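Local coordinates for protein acid phosphatase (Mycobacterium tuberculosis, PDB 2A6P) that hydrolyses a broad range of phosphate monoesters as a homodimeric histidine phosphatase and can act in vivo as a fructose-1,6-bisphosphatase in gluconeogenesis, at residues Gly153-Ser156 / Arg157-Ile160; Gln165-Leu168 / Ala169-Ser172; Pro66-Arg69 / Thr70-Thr73; Val135-Ala138 / Leu139-Ser143. All blocks are in the same frame, centred on the assembly; numbering follows the deposited sequence.

Contact 1: Gly153-Ser156 / Arg157-Ile160; sequences GHFS and RAVI
Val159 N donates to Phe155 O at 2.8 Å, in a short and fairly straight bond. It belongs to the first turns of helix 153-163. Arg157 N reaches Gly153 O, Ala158 N reaches His154 O and Ile160 N reaches Ser156 O in the same i to i+4 pattern. Side chains then meet along two flanks. On one, Phe155 and Val159 pack together. The CG2 methyl of Val159 sits over a face of the phenyl ring of Phe155, 4.0 Å from its centroid, as a CH-pi contact. Of the ring atoms, Phe155 CE2 comes nearest to Val159 CG2, at 3.5 Å. With chi1 at 174°, Val159 holds CG1 anti to its own N, and this leaves CG2 on the side of Phe155. On the other flank, His154 and Arg157 lie side by side and point the same way. The imidazole presents its edge: His154 CD2 stands over the centre of the guanidinium, 4.1 Å from Arg157 CZ, with the two planes 83° apart. Arg157 is extended from CG to NE. Arg157 CG passes 3.1 Å from Gly153 O. Its tip bonds Gly171 O and forms a salt bridge with Glu187 of the second subunit. Ser156 OG turns back to His152 O. Glu90, the proton donor or acceptor by similarity, accepts from the backbone N of His154 and of Phe155. The helix start thus offers N-H groups to a carboxylate at the active site, which probably helps to position Glu90, while Arg157 carries the same turn to the dimer interface.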
ATOM      1  N   GLY A 153      -5.982   8.144  10.935  1.00  9.83           N
ATOM      2  CA  GLY A 153      -4.927   8.241   9.939  1.00 10.88           C
ATOM      3  C   GLY A 153      -3.537   7.850  10.378  1.00 13.52           C
ATOM      4  O   GLY A 153      -2.968   6.860   9.884  1.00 11.71           O
ATOM      5  N   HIS A 154      -2.979   8.620  11.309  1.00 12.15           N
ATOM      6  CA  HIS A 154      -1.635   8.340  11.785  1.00 13.95           C
ATOM      7  C   HIS A 154      -1.519   7.025  12.537  1.00 13.99           C
ATOM      8  O   HIS A 154      -0.604   6.246  12.258  1.00 15.00           O
ATOM      9  CB  HIS A 154      -1.115   9.519  12.617  1.00 15.39           C
ATOM     10  CG  HIS A 154      -0.846  10.751  11.801  1.00 18.29           C
ATOM     11  ND1 HIS A 154      -0.804  12.018  12.345  1.00 19.56           N
ATOM     12  CD2 HIS A 154      -0.606  10.905  10.478  1.00 18.66           C
ATOM     13  CE1 HIS A 154      -0.552  12.896  11.392  1.00 17.53           C
ATOM     14  NE2 HIS A 154      -0.428  12.247  10.250  1.00 18.03           N
ATOM     15  N   PHE A 155      -2.439   6.741  13.456  1.00 12.30           N
ATOM     16  CA  PHE A 155      -2.332   5.480  14.183  1.00 13.89           C
ATOM     17  C   PHE A 155      -2.457   4.258  13.270  1.00 13.11           C
ATOM     18  O   PHE A 155      -1.717   3.297  13.424  1.00 14.10           O
ATOM     19  CB  PHE A 155      -3.354   5.371  15.318  1.00 12.83           C
ATOM     20  CG  PHE A 155      -3.106   4.178  16.216  1.00 13.60           C
ATOM     21  CD1 PHE A 155      -1.960   4.116  17.006  1.00 13.20           C
ATOM     22  CD2 PHE A 155      -3.965   3.072  16.199  1.00 13.50           C
ATOM     23  CE1 PHE A 155      -1.666   2.962  17.762  1.00 15.51           C
ATOM     24  CE2 PHE A 155      -3.675   1.915  16.954  1.00 13.18           C
ATOM     25  CZ  PHE A 155      -2.530   1.862  17.731  1.00 11.76           C
ATOM     26  N   SER A 156      -3.395   4.287  12.324  1.00 13.96           N
ATOM     27  CA  SER A 156      -3.546   3.166  11.393  1.00 13.91           C
ATOM     28  C   SER A 156      -2.217   2.946  10.661  1.00 14.03           C
ATOM     29  O   SER A 156      -1.776   1.818  10.473  1.00 16.09           O
ATOM     30  CB  SER A 156      -4.658   3.446  10.378  1.00 13.68           C
ATOM     31  OG  SER A 156      -5.938   3.458  10.993  1.00 15.66           O
ATOM     32  N   ARG A 157      -1.589   4.035  10.235  1.00 13.00           N
ATOM     33  CA  ARG A 157      -0.308   3.952   9.550  1.00 13.86           C
ATOM     34  C   ARG A 157       0.744   3.387  10.486  1.00 14.53           C
ATOM     35  O   ARG A 157       1.667   2.697  10.049  1.00 14.50           O
ATOM     36  CB  ARG A 157       0.180   5.325   9.128  1.00 13.10           C
ATOM     37  CG  ARG A 157      -0.604   6.046   8.074  1.00 14.75           C
ATOM     38  CD  ARG A 157       0.293   7.197   7.671  1.00 16.42           C
ATOM     39  NE  ARG A 157      -0.424   8.344   7.173  1.00 18.86           N
ATOM     40  CZ  ARG A 157       0.175   9.432   6.713  1.00 16.84           C
ATOM     41  NH1 ARG A 157       1.502   9.491   6.690  1.00 11.98           N
ATOM     42  NH2 ARG A 157      -0.555  10.454   6.298  1.00 18.06           N
ATOM     43  N   ALA A 158       0.618   3.724  11.767  1.00 14.34           N
ATOM     44  CA  ALA A 158       1.550   3.253  12.781  1.00 13.42           C
ATOM     45  C   ALA A 158       1.421   1.744  12.853  1.00 14.06           C
ATOM     46  O   ALA A 158       2.420   1.022  12.861  1.00 13.49           O
ATOM     47  CB  ALA A 158       1.216   3.868  14.143  1.00 11.59           C
ATOM     48  N   VAL A 159       0.183   1.269  12.928  1.00 13.44           N
ATOM     49  CA  VAL A 159      -0.050  -0.168  12.991  1.00 15.36           C
ATOM     50  C   VAL A 159       0.518  -0.861  11.756  1.00 15.49           C
ATOM     51  O   VAL A 159       1.200  -1.874  11.865  1.00 16.95           O
ATOM     52  CB  VAL A 159      -1.540  -0.485  13.108  1.00 16.05           C
ATOM     53  CG1 VAL A 159      -1.765  -1.996  13.011  1.00 16.85           C
ATOM     54  CG2 VAL A 159      -2.063   0.054  14.446  1.00 17.21           C
ATOM     55  N   ILE A 160       0.251  -0.299  10.582  1.00 16.07           N
ATOM     56  CA  ILE A 160       0.755  -0.869   9.326  1.00 15.26           C
ATOM     57  C   ILE A 160       2.280  -0.902   9.302  1.00 14.79           C
ATOM     58  O   ILE A 160       2.880  -1.923   8.950  1.00 11.14           O
ATOM     59  CB  ILE A 160       0.254  -0.059   8.113  1.00 15.08           C
ATOM     60  CG1 ILE A 160      -1.264  -0.216   7.979  1.00 14.21           C
ATOM     61  CG2 ILE A 160       0.971  -0.504   6.848  1.00 15.71           C
ATOM     62  CD1 ILE A 160      -1.860   0.673   6.934  1.00 14.29           C
TER

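Contact 2: Gln165-Leu168 / Ala169-Ser172; sequences QLPL and AEGS
From Pro167 to Glu170 the backbone passes from an extended path into a 3-10 turn, closed where Pro167 O meets Glu170 N. Leu166 and Pro167 have extended psi values, and the chain then coils from Leu168 onward. Two bonds hold the coil, with the i to i+3 spacing of a 3-10 turn. Glu170 N donates to Pro167 O at 2.9 Å, and Gly171 N donates to Leu168 O at 2.9 Å. Before the turn, Gln165 has a positive phi and is the C-prime residue of a Schellman motif that ends helix 153-163. The side chain of Glu170 folds back over the start of the coil. Glu170 CG lies 4.0 Å from Pro167 CD and the same distance from Leu166 CB. The proline ring and the Glu170 chain run side by side in one direction. Glu170 CG also passes 3.5 Å from Pro167 O. A bend at chi2 (-54°) then turns the carboxylate aside, where OE1 makes a weak, long ion pair with Arg173. A weak bond of 3.4 Å from Ser172 OG to Ala169 O lies in the next part of the coil. Leu168 is buried, with Ala158, Val124, Val127 and Trp114 among its neighbours. The turn packs through Leu168 on helices 153-163, 124-141 and 113-116, and through Leu166 and Glu170 on Glu170 and Leu166 of the second subunit, before the chain goes on to strand 180-187.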
ATOM      1  N   GLN A 165       7.118  -4.537  10.300  1.00 19.89           N
ATOM      2  CA  GLN A 165       8.350  -4.469  11.091  1.00 19.29           C
ATOM      3  C   GLN A 165       9.381  -3.416  10.709  1.00 19.73           C
ATOM      4  O   GLN A 165      10.574  -3.695  10.627  1.00 20.69           O
ATOM      5  CB  GLN A 165       8.979  -5.863  11.118  1.00 18.94           C
ATOM      6  CG  GLN A 165       7.930  -6.928  11.416  1.00 22.42           C
ATOM      7  CD  GLN A 165       8.470  -8.337  11.456  1.00 23.37           C
ATOM      8  OE1 GLN A 165       8.948  -8.797  12.486  1.00 28.00           O
ATOM      9  NE2 GLN A 165       8.394  -9.036  10.331  1.00 25.20           N
ATOM     10  N   LEU A 166       8.911  -2.197  10.491  1.00 20.07           N
ATOM     11  CA  LEU A 166       9.783  -1.083  10.148  1.00 21.34           C
ATOM     12  C   LEU A 166       9.764  -0.087  11.318  1.00 21.55           C
ATOM     13  O   LEU A 166       8.866  -0.140  12.162  1.00 21.74           O
ATOM     14  CB  LEU A 166       9.272  -0.385   8.878  1.00 19.90           C
ATOM     15  CG  LEU A 166       9.358  -1.123   7.538  1.00 19.92           C
ATOM     16  CD1 LEU A 166       8.513  -0.402   6.501  1.00 16.16           C
ATOM     17  CD2 LEU A 166      10.814  -1.203   7.084  1.00 16.50           C
ATOM     18  N   PRO A 167      10.768   0.811  11.396  1.00 22.19           N
ATOM     19  CA  PRO A 167      10.800   1.802  12.482  1.00 21.48           C
ATOM     20  C   PRO A 167       9.582   2.692  12.254  1.00 21.09           C
ATOM     21  O   PRO A 167       9.183   2.923  11.108  1.00 20.08           O
ATOM     22  CB  PRO A 167      12.109   2.553  12.244  1.00 21.35           C
ATOM     23  CG  PRO A 167      12.960   1.558  11.512  1.00 23.42           C
ATOM     24  CD  PRO A 167      11.979   0.903  10.562  1.00 21.55           C
ATOM     25  N   LEU A 168       8.992   3.194  13.329  1.00 20.92           N
ATOM     26  CA  LEU A 168       7.794   4.016  13.212  1.00 19.94           C
ATOM     27  C   LEU A 168       8.024   5.237  12.340  1.00 19.95           C
ATOM     28  O   LEU A 168       7.083   5.804  11.781  1.00 18.62           O
ATOM     29  CB  LEU A 168       7.315   4.449  14.599  1.00 19.49           C
ATOM     30  CG  LEU A 168       5.818   4.319  14.883  1.00 17.68           C
ATOM     31  CD1 LEU A 168       5.400   5.446  15.820  1.00 16.91           C
ATOM     32  CD2 LEU A 168       5.033   4.386  13.598  1.00 16.05           C
ATOM     33  N   ALA A 169       9.279   5.650  12.233  1.00 20.07           N
ATOM     34  CA  ALA A 169       9.622   6.805  11.407  1.00 21.11           C
ATOM     35  C   ALA A 169       9.099   6.654   9.986  1.00 20.40           C
ATOM     36  O   ALA A 169       8.850   7.647   9.311  1.00 22.26           O
ATOM     37  CB  ALA A 169      11.137   6.990  11.375  1.00 19.99           C
ATOM     38  N   GLU A 170       8.940   5.405   9.542  1.00 20.34           N
ATOM     39  CA  GLU A 170       8.480   5.103   8.185  1.00 19.03           C
ATOM     40  C   GLU A 170       6.974   5.305   7.959  1.00 18.95           C
ATOM     41  O   GLU A 170       6.489   5.124   6.837  1.00 18.43           O
ATOM     42  CB  GLU A 170       8.856   3.659   7.799  1.00 18.97           C
ATOM     43  CG  GLU A 170      10.338   3.296   7.875  1.00 19.37           C
ATOM     44  CD  GLU A 170      11.237   4.229   7.074  1.00 20.82           C
ATOM     45  OE1 GLU A 170      10.758   4.888   6.131  1.00 23.07           O
ATOM     46  OE2 GLU A 170      12.443   4.288   7.376  1.00 21.50           O
ATOM     47  N   GLY A 171       6.235   5.669   9.009  1.00 17.14           N
ATOM     48  CA  GLY A 171       4.808   5.892   8.848  1.00 14.98           C
ATOM     49  C   GLY A 171       4.507   6.994   7.833  1.00 15.57           C
ATOM     50  O   GLY A 171       3.391   7.106   7.316  1.00 15.50           O
ATOM     51  N   SER A 172       5.516   7.813   7.548  1.00 14.91           N
ATOM     52  CA  SER A 172       5.402   8.920   6.603  1.00 14.21           C
ATOM     53  C   SER A 172       5.307   8.426   5.162  1.00 12.46           C
ATOM     54  O   SER A 172       4.863   9.149   4.279  1.00 12.80           O
ATOM     55  CB  SER A 172       6.627   9.835   6.732  1.00 16.39           C
ATOM     56  OG  SER A 172       7.832   9.137   6.394  1.00 15.53           O
TER

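Contact 3: Pro66-Arg69 / Thr70-Thr73; sequences PRRR and TLDT
Arg67 O and Thr70 OG1 meet at 2.8 Å on the tightly packed side of this helix start, although the hydroxyl proton could also go to Ser65 O. Arg67 is the N-cap residue of helix 68-76, and Arg67 O also accepts from Leu71 N at 3.1 Å. Two residues on, Arg69 O is gripped by both polar groups of Thr73. The hydroxyl Thr73 OG1 approaches Arg69 O nearly head-on at 2.7 Å, while Thr73 N stands well above the carbonyl plane at 3.3 Å. Thr73 has OG1 beside its own backbone N (chi1 -61°), which brings hydroxyl and N-H to the same oxygen. The Arg68 side is looser: Arg68 is exposed, and its pairing with Asp72 is long. Arg68 bends at chi2 and chi3 and lays its guanidinium across Leu71. Leu71 CB sits over the centre of one face, 3.9 Å from Arg68 CZ. Asp72 OD2 comes in at the edge, 3.7 Å from Arg68 NE, a long salt bridge with the two flat groups 84° apart. The stronger partner of Asp72 is Arg42, bound through OD1. Arg69, held by Thr33 O, lies beside His18, the inferred phosphohistidine, and Arg67, held by Glu34, lies beside His152, a transition-state stabiliser by similarity. The positive charge of these two arginines, and a weak, long ion pair from Arg69 NE to a sulfate, are consistent with a pocket suited to the phosphate of a substrate. The backbone carbonyl bonds fix the turn that carries them.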
ATOM      1  N   PRO A  66     -12.458   4.950  20.533  1.00 16.92           N
ATOM      2  CA  PRO A  66     -13.518   5.580  21.334  1.00 17.80           C
ATOM      3  C   PRO A  66     -14.138   6.870  20.803  1.00 17.08           C
ATOM      4  O   PRO A  66     -15.225   7.245  21.229  1.00 17.25           O
ATOM      5  CB  PRO A  66     -12.836   5.804  22.689  1.00 19.69           C
ATOM      6  CG  PRO A  66     -11.758   4.748  22.718  1.00 18.62           C
ATOM      7  CD  PRO A  66     -11.223   4.818  21.319  1.00 17.49           C
ATOM      8  N   ARG A  67     -13.445   7.561  19.904  1.00 17.47           N
ATOM      9  CA  ARG A  67     -13.956   8.819  19.359  1.00 17.26           C
ATOM     10  C   ARG A  67     -15.303   8.585  18.703  1.00 17.30           C
ATOM     11  O   ARG A  67     -15.564   7.501  18.178  1.00 15.75           O
ATOM     12  CB  ARG A  67     -12.976   9.406  18.337  1.00 15.86           C
ATOM     13  CG  ARG A  67     -11.585   9.745  18.895  1.00 16.07           C
ATOM     14  CD  ARG A  67     -11.628  10.876  19.930  1.00 16.44           C
ATOM     15  NE  ARG A  67     -12.074  10.421  21.241  1.00 16.01           N
ATOM     16  CZ  ARG A  67     -11.363   9.635  22.048  1.00 17.99           C
ATOM     17  NH1 ARG A  67     -10.154   9.209  21.693  1.00 15.80           N
ATOM     18  NH2 ARG A  67     -11.868   9.261  23.218  1.00 20.13           N
ATOM     19  N   ARG A  68     -16.155   9.603  18.732  1.00 18.57           N
ATOM     20  CA  ARG A  68     -17.473   9.479  18.137  1.00 19.50           C
ATOM     21  C   ARG A  68     -17.410   9.348  16.610  1.00 19.27           C
ATOM     22  O   ARG A  68     -18.214   8.627  16.011  1.00 18.68           O
ATOM     23  CB  ARG A  68     -18.350  10.675  18.511  1.00 23.43           C
ATOM     24  CG  ARG A  68     -19.816  10.459  18.123  1.00 32.70           C
ATOM     25  CD  ARG A  68     -20.374   9.195  18.808  1.00 38.57           C
ATOM     26  NE  ARG A  68     -21.207   8.385  17.916  1.00 43.24           N
ATOM     27  CZ  ARG A  68     -21.778   7.233  18.263  1.00 45.46           C
ATOM     28  NH1 ARG A  68     -21.612   6.744  19.489  1.00 45.75           N
ATOM     29  NH2 ARG A  68     -22.512   6.563  17.379  1.00 46.15           N
ATOM     30  N   ARG A  69     -16.463  10.038  15.977  1.00 17.07           N
ATOM     31  CA  ARG A  69     -16.350   9.953  14.523  1.00 17.68           C
ATOM     32  C   ARG A  69     -16.020   8.532  14.048  1.00 18.45           C
ATOM     33  O   ARG A  69     -16.386   8.154  12.935  1.00 20.41           O
ATOM     34  CB  ARG A  69     -15.300  10.954  13.996  1.00 15.83           C
ATOM     35  CG  ARG A  69     -13.896  10.834  14.600  1.00 14.54           C
ATOM     36  CD  ARG A  69     -13.016  11.967  14.080  1.00 14.16           C
ATOM     37  NE  ARG A  69     -11.686  12.026  14.689  1.00 14.23           N
ATOM     38  CZ  ARG A  69     -11.422  12.499  15.904  1.00 14.97           C
ATOM     39  NH1 ARG A  69     -12.408  12.948  16.666  1.00 18.47           N
ATOM     40  NH2 ARG A  69     -10.163  12.564  16.340  1.00 12.70           N
ATOM     41  N   THR A  70     -15.317   7.755  14.876  1.00 17.72           N
ATOM     42  CA  THR A  70     -14.983   6.379  14.513  1.00 17.56           C
ATOM     43  C   THR A  70     -16.139   5.444  14.878  1.00 19.37           C
ATOM     44  O   THR A  70     -16.450   4.513  14.131  1.00 19.95           O
ATOM     45  CB  THR A  70     -13.671   5.876  15.204  1.00 17.77           C
ATOM     46  OG1 THR A  70     -13.626   6.328  16.562  1.00 15.21           O
ATOM     47  CG2 THR A  70     -12.432   6.377  14.444  1.00 15.55           C
ATOM     48  N   LEU A  71     -16.784   5.692  16.016  1.00 19.52           N
ATOM     49  CA  LEU A  71     -17.916   4.858  16.409  1.00 20.93           C
ATOM     50  C   LEU A  71     -19.010   5.042  15.362  1.00 21.96           C
ATOM     51  O   LEU A  71     -19.639   4.082  14.912  1.00 20.57           O
ATOM     52  CB  LEU A  71     -18.439   5.274  17.790  1.00 20.16           C
ATOM     53  CG  LEU A  71     -17.559   4.873  18.981  1.00 19.74           C
ATOM     54  CD1 LEU A  71     -18.075   5.533  20.247  1.00 20.40           C
ATOM     55  CD2 LEU A  71     -17.560   3.343  19.131  1.00 21.02           C
ATOM     56  N   ASP A  72     -19.217   6.295  14.975  1.00 22.93           N
ATOM     57  CA  ASP A  72     -20.220   6.649  13.977  1.00 25.27           C
ATOM     58  C   ASP A  72     -19.943   5.927  12.668  1.00 24.76           C
ATOM     59  O   ASP A  72     -20.854   5.360  12.052  1.00 25.66           O
ATOM     60  CB  ASP A  72     -20.201   8.155  13.720  1.00 29.07           C
ATOM     61  CG  ASP A  72     -21.556   8.792  13.903  1.00 33.46           C
ATOM     62  OD1 ASP A  72     -22.545   8.247  13.363  1.00 37.22           O
ATOM     63  OD2 ASP A  72     -21.628   9.840  14.579  1.00 34.81           O
ATOM     64  N   THR A  73     -18.684   5.958  12.238  1.00 23.14           N
ATOM     65  CA  THR A  73     -18.295   5.302  10.993  1.00 22.11           C
ATOM     66  C   THR A  73     -18.638   3.807  11.021  1.00 22.19           C
ATOM     67  O   THR A  73     -19.216   3.275  10.065  1.00 22.39           O
ATOM     68  CB  THR A  73     -16.787   5.475  10.728  1.00 21.60           C
ATOM     69  OG1 THR A  73     -16.478   6.868  10.605  1.00 18.10           O
ATOM     70  CG2 THR A  73     -16.383   4.760   9.443  1.00 20.65           C
TER

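Contact 4: Val135-Ala138 / Leu139-Ser143; sequences VALA and LEHMS
Met142 reaches back to Ala138. Its CB lies 3.5 Å from Ala138 O. Met142 CG comes closer to Ala138 O, at 3.1 Å. Met142 SD then passes alongside the alanine, 4.1 Å from Ala138 CB. Rotation about CG-SD (chi3 64°) turns CE off the line of the extended part. The side chain packs on Trp163, Val147 and Leu13. The backbone of Met142 is held at the same place, because Met142 N bonds Ala138 O at 2.9 Å. A second meeting joins Leu137 and His141, whose side chains run at a slant to each other. Leu137 CD1 touches His141 CE1 at 4.0 Å, and His141 ND1 makes a weak bond of 3.5 Å to Leu137 O. On the Val135 flank, Leu139 CD1 lies 4.2 Å from Val135 CG1, and both residues pack on Trp163 of helix 153-163. Leu139 N donates to Val135 O in a nearly straight bond, with an N-H...O angle of 172°. Glu140 N by contrast has two weak bonds, to Ala136 O and Leu137 O. Val135, Ala138 and Met142 give segment 135-143 a buried apolar face against helix 153-163 and strands 13-17 and 147-151. Ala138 O thus takes a sound bond from Met142 N and a weak one from His141 N, while the side chains of Met142 and Val135 supply the apolar side facing Trp163.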
ATOM      1  N   VAL A 135      -0.793  -4.622  17.215  1.00 21.80           N
ATOM      2  CA  VAL A 135      -0.433  -5.718  16.321  1.00 22.98           C
ATOM      3  C   VAL A 135      -0.518  -7.052  17.092  1.00 24.59           C
ATOM      4  O   VAL A 135      -0.997  -8.065  16.564  1.00 23.76           O
ATOM      5  CB  VAL A 135       0.995  -5.532  15.770  1.00 21.83           C
ATOM      6  CG1 VAL A 135       1.449  -6.801  15.042  1.00 23.18           C
ATOM      7  CG2 VAL A 135       1.030  -4.332  14.824  1.00 22.52           C
ATOM      8  N   ALA A 136      -0.061  -7.028  18.345  1.00 25.17           N
ATOM      9  CA  ALA A 136      -0.076  -8.214  19.204  1.00 26.04           C
ATOM     10  C   ALA A 136      -1.514  -8.663  19.413  1.00 26.77           C
ATOM     11  O   ALA A 136      -1.809  -9.861  19.397  1.00 26.24           O
ATOM     12  CB  ALA A 136       0.581  -7.907  20.561  1.00 25.33           C
ATOM     13  N   LEU A 137      -2.404  -7.694  19.611  1.00 26.06           N
ATOM     14  CA  LEU A 137      -3.811  -7.995  19.809  1.00 26.87           C
ATOM     15  C   LEU A 137      -4.370  -8.727  18.584  1.00 26.31           C
ATOM     16  O   LEU A 137      -5.012  -9.774  18.699  1.00 26.61           O
ATOM     17  CB  LEU A 137      -4.587  -6.698  20.042  1.00 27.18           C
ATOM     18  CG  LEU A 137      -6.110  -6.795  20.172  1.00 27.00           C
ATOM     19  CD1 LEU A 137      -6.488  -7.584  21.415  1.00 28.56           C
ATOM     20  CD2 LEU A 137      -6.693  -5.403  20.243  1.00 27.38           C
ATOM     21  N   ALA A 138      -4.101  -8.167  17.411  1.00 25.04           N
ATOM     22  CA  ALA A 138      -4.569  -8.721  16.149  1.00 24.18           C
ATOM     23  C   ALA A 138      -4.140 -10.169  15.933  1.00 23.66           C
ATOM     24  O   ALA A 138      -4.968 -11.025  15.639  1.00 22.35           O
ATOM     25  CB  ALA A 138      -4.076  -7.856  15.001  1.00 23.36           C
ATOM     26  N   LEU A 139      -2.842 -10.426  16.076  1.00 24.39           N
ATOM     27  CA  LEU A 139      -2.273 -11.764  15.887  1.00 26.26           C
ATOM     28  C   LEU A 139      -2.934 -12.840  16.746  1.00 28.57           C
ATOM     29  O   LEU A 139      -2.980 -14.006  16.354  1.00 29.06           O
ATOM     30  CB  LEU A 139      -0.768 -11.745  16.175  1.00 24.31           C
ATOM     31  CG  LEU A 139       0.120 -10.983  15.196  1.00 23.39           C
ATOM     32  CD1 LEU A 139       1.539 -10.952  15.727  1.00 23.94           C
ATOM     33  CD2 LEU A 139       0.067 -11.648  13.829  1.00 22.16           C
ATOM     34  N   GLU A 140      -3.447 -12.449  17.912  1.00 30.47           N
ATOM     35  CA  GLU A 140      -4.088 -13.403  18.800  1.00 32.25           C
ATOM     36  C   GLU A 140      -5.437 -13.856  18.288  1.00 32.16           C
ATOM     37  O   GLU A 140      -5.817 -15.011  18.488  1.00 33.60           O
ATOM     38  CB  GLU A 140      -4.259 -12.824  20.197  1.00 35.31           C
ATOM     39  CG  GLU A 140      -4.801 -13.855  21.173  1.00 42.25           C
ATOM     40  CD  GLU A 140      -4.865 -13.344  22.592  1.00 46.33           C
ATOM     41  OE1 GLU A 140      -5.564 -12.331  22.823  1.00 47.38           O
ATOM     42  OE2 GLU A 140      -4.215 -13.957  23.473  1.00 49.90           O
ATOM     43  N   HIS A 141      -6.171 -12.962  17.635  1.00 31.15           N
ATOM     44  CA  HIS A 141      -7.472 -13.343  17.107  1.00 30.28           C
ATOM     45  C   HIS A 141      -7.379 -13.921  15.709  1.00 29.74           C
ATOM     46  O   HIS A 141      -8.216 -14.722  15.313  1.00 30.16           O
ATOM     47  CB  HIS A 141      -8.428 -12.153  17.099  1.00 30.89           C
ATOM     48  CG  HIS A 141      -8.896 -11.744  18.462  1.00 31.76           C
ATOM     49  ND1 HIS A 141      -8.324 -10.706  19.165  1.00 31.95           N
ATOM     50  CD2 HIS A 141      -9.861 -12.254  19.264  1.00 30.94           C
ATOM     51  CE1 HIS A 141      -8.915 -10.593  20.341  1.00 29.89           C
ATOM     52  NE2 HIS A 141      -9.851 -11.522  20.426  1.00 31.78           N
ATOM     53  N   MET A 142      -6.358 -13.510  14.967  1.00 29.53           N
ATOM     54  CA  MET A 142      -6.151 -13.973  13.596  1.00 28.77           C
ATOM     55  C   MET A 142      -5.849 -15.465  13.572  1.00 30.57           C
ATOM     56  O   MET A 142      -5.742 -16.081  12.509  1.00 31.35           O
ATOM     57  CB  MET A 142      -5.000 -13.196  12.950  1.00 23.41           C
ATOM     58  CG  MET A 142      -5.309 -11.726  12.679  1.00 18.65           C
ATOM     59  SD  MET A 142      -3.867 -10.799  12.102  1.00 11.63           S
ATOM     60  CE  MET A 142      -3.534 -11.659  10.494  1.00 16.48           C
ATOM     61  N   SER A 143      -5.702 -16.044  14.755  1.00 31.70           N
ATOM     62  CA  SER A 143      -5.433 -17.467  14.857  1.00 34.10           C
ATOM     63  C   SER A 143      -6.674 -18.250  14.432  1.00 33.03           C
ATOM     64  O   SER A 143      -6.592 -19.419  14.067  1.00 33.32           O
ATOM     65  CB  SER A 143      -5.075 -17.826  16.297  1.00 35.40           C
ATOM     66  OG  SER A 143      -4.688 -19.180  16.382  1.00 41.34           O
TER

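From the N terminus, contact 3 comes first, at the start of helix 68-76 in the beta-alpha-beta unit of strands 61-64 and 83-84. Contact 4 follows on helix 124-141, before strand 147-151. Contact 1 opens the next helix, 153-163, and contact 2 forms the turn after it. The four are in series. Each closes a local turn, and none nests or crosses. Contacts 1 and 2 touch through Arg157 with Gly171 and Ala158 with Leu168. Contacts 1 and 4 touch where Val159 meets Val135, joining two helices. Contact 3 stands apart, its nearest atoms about 8 Å from contact 1, yet both border the active site.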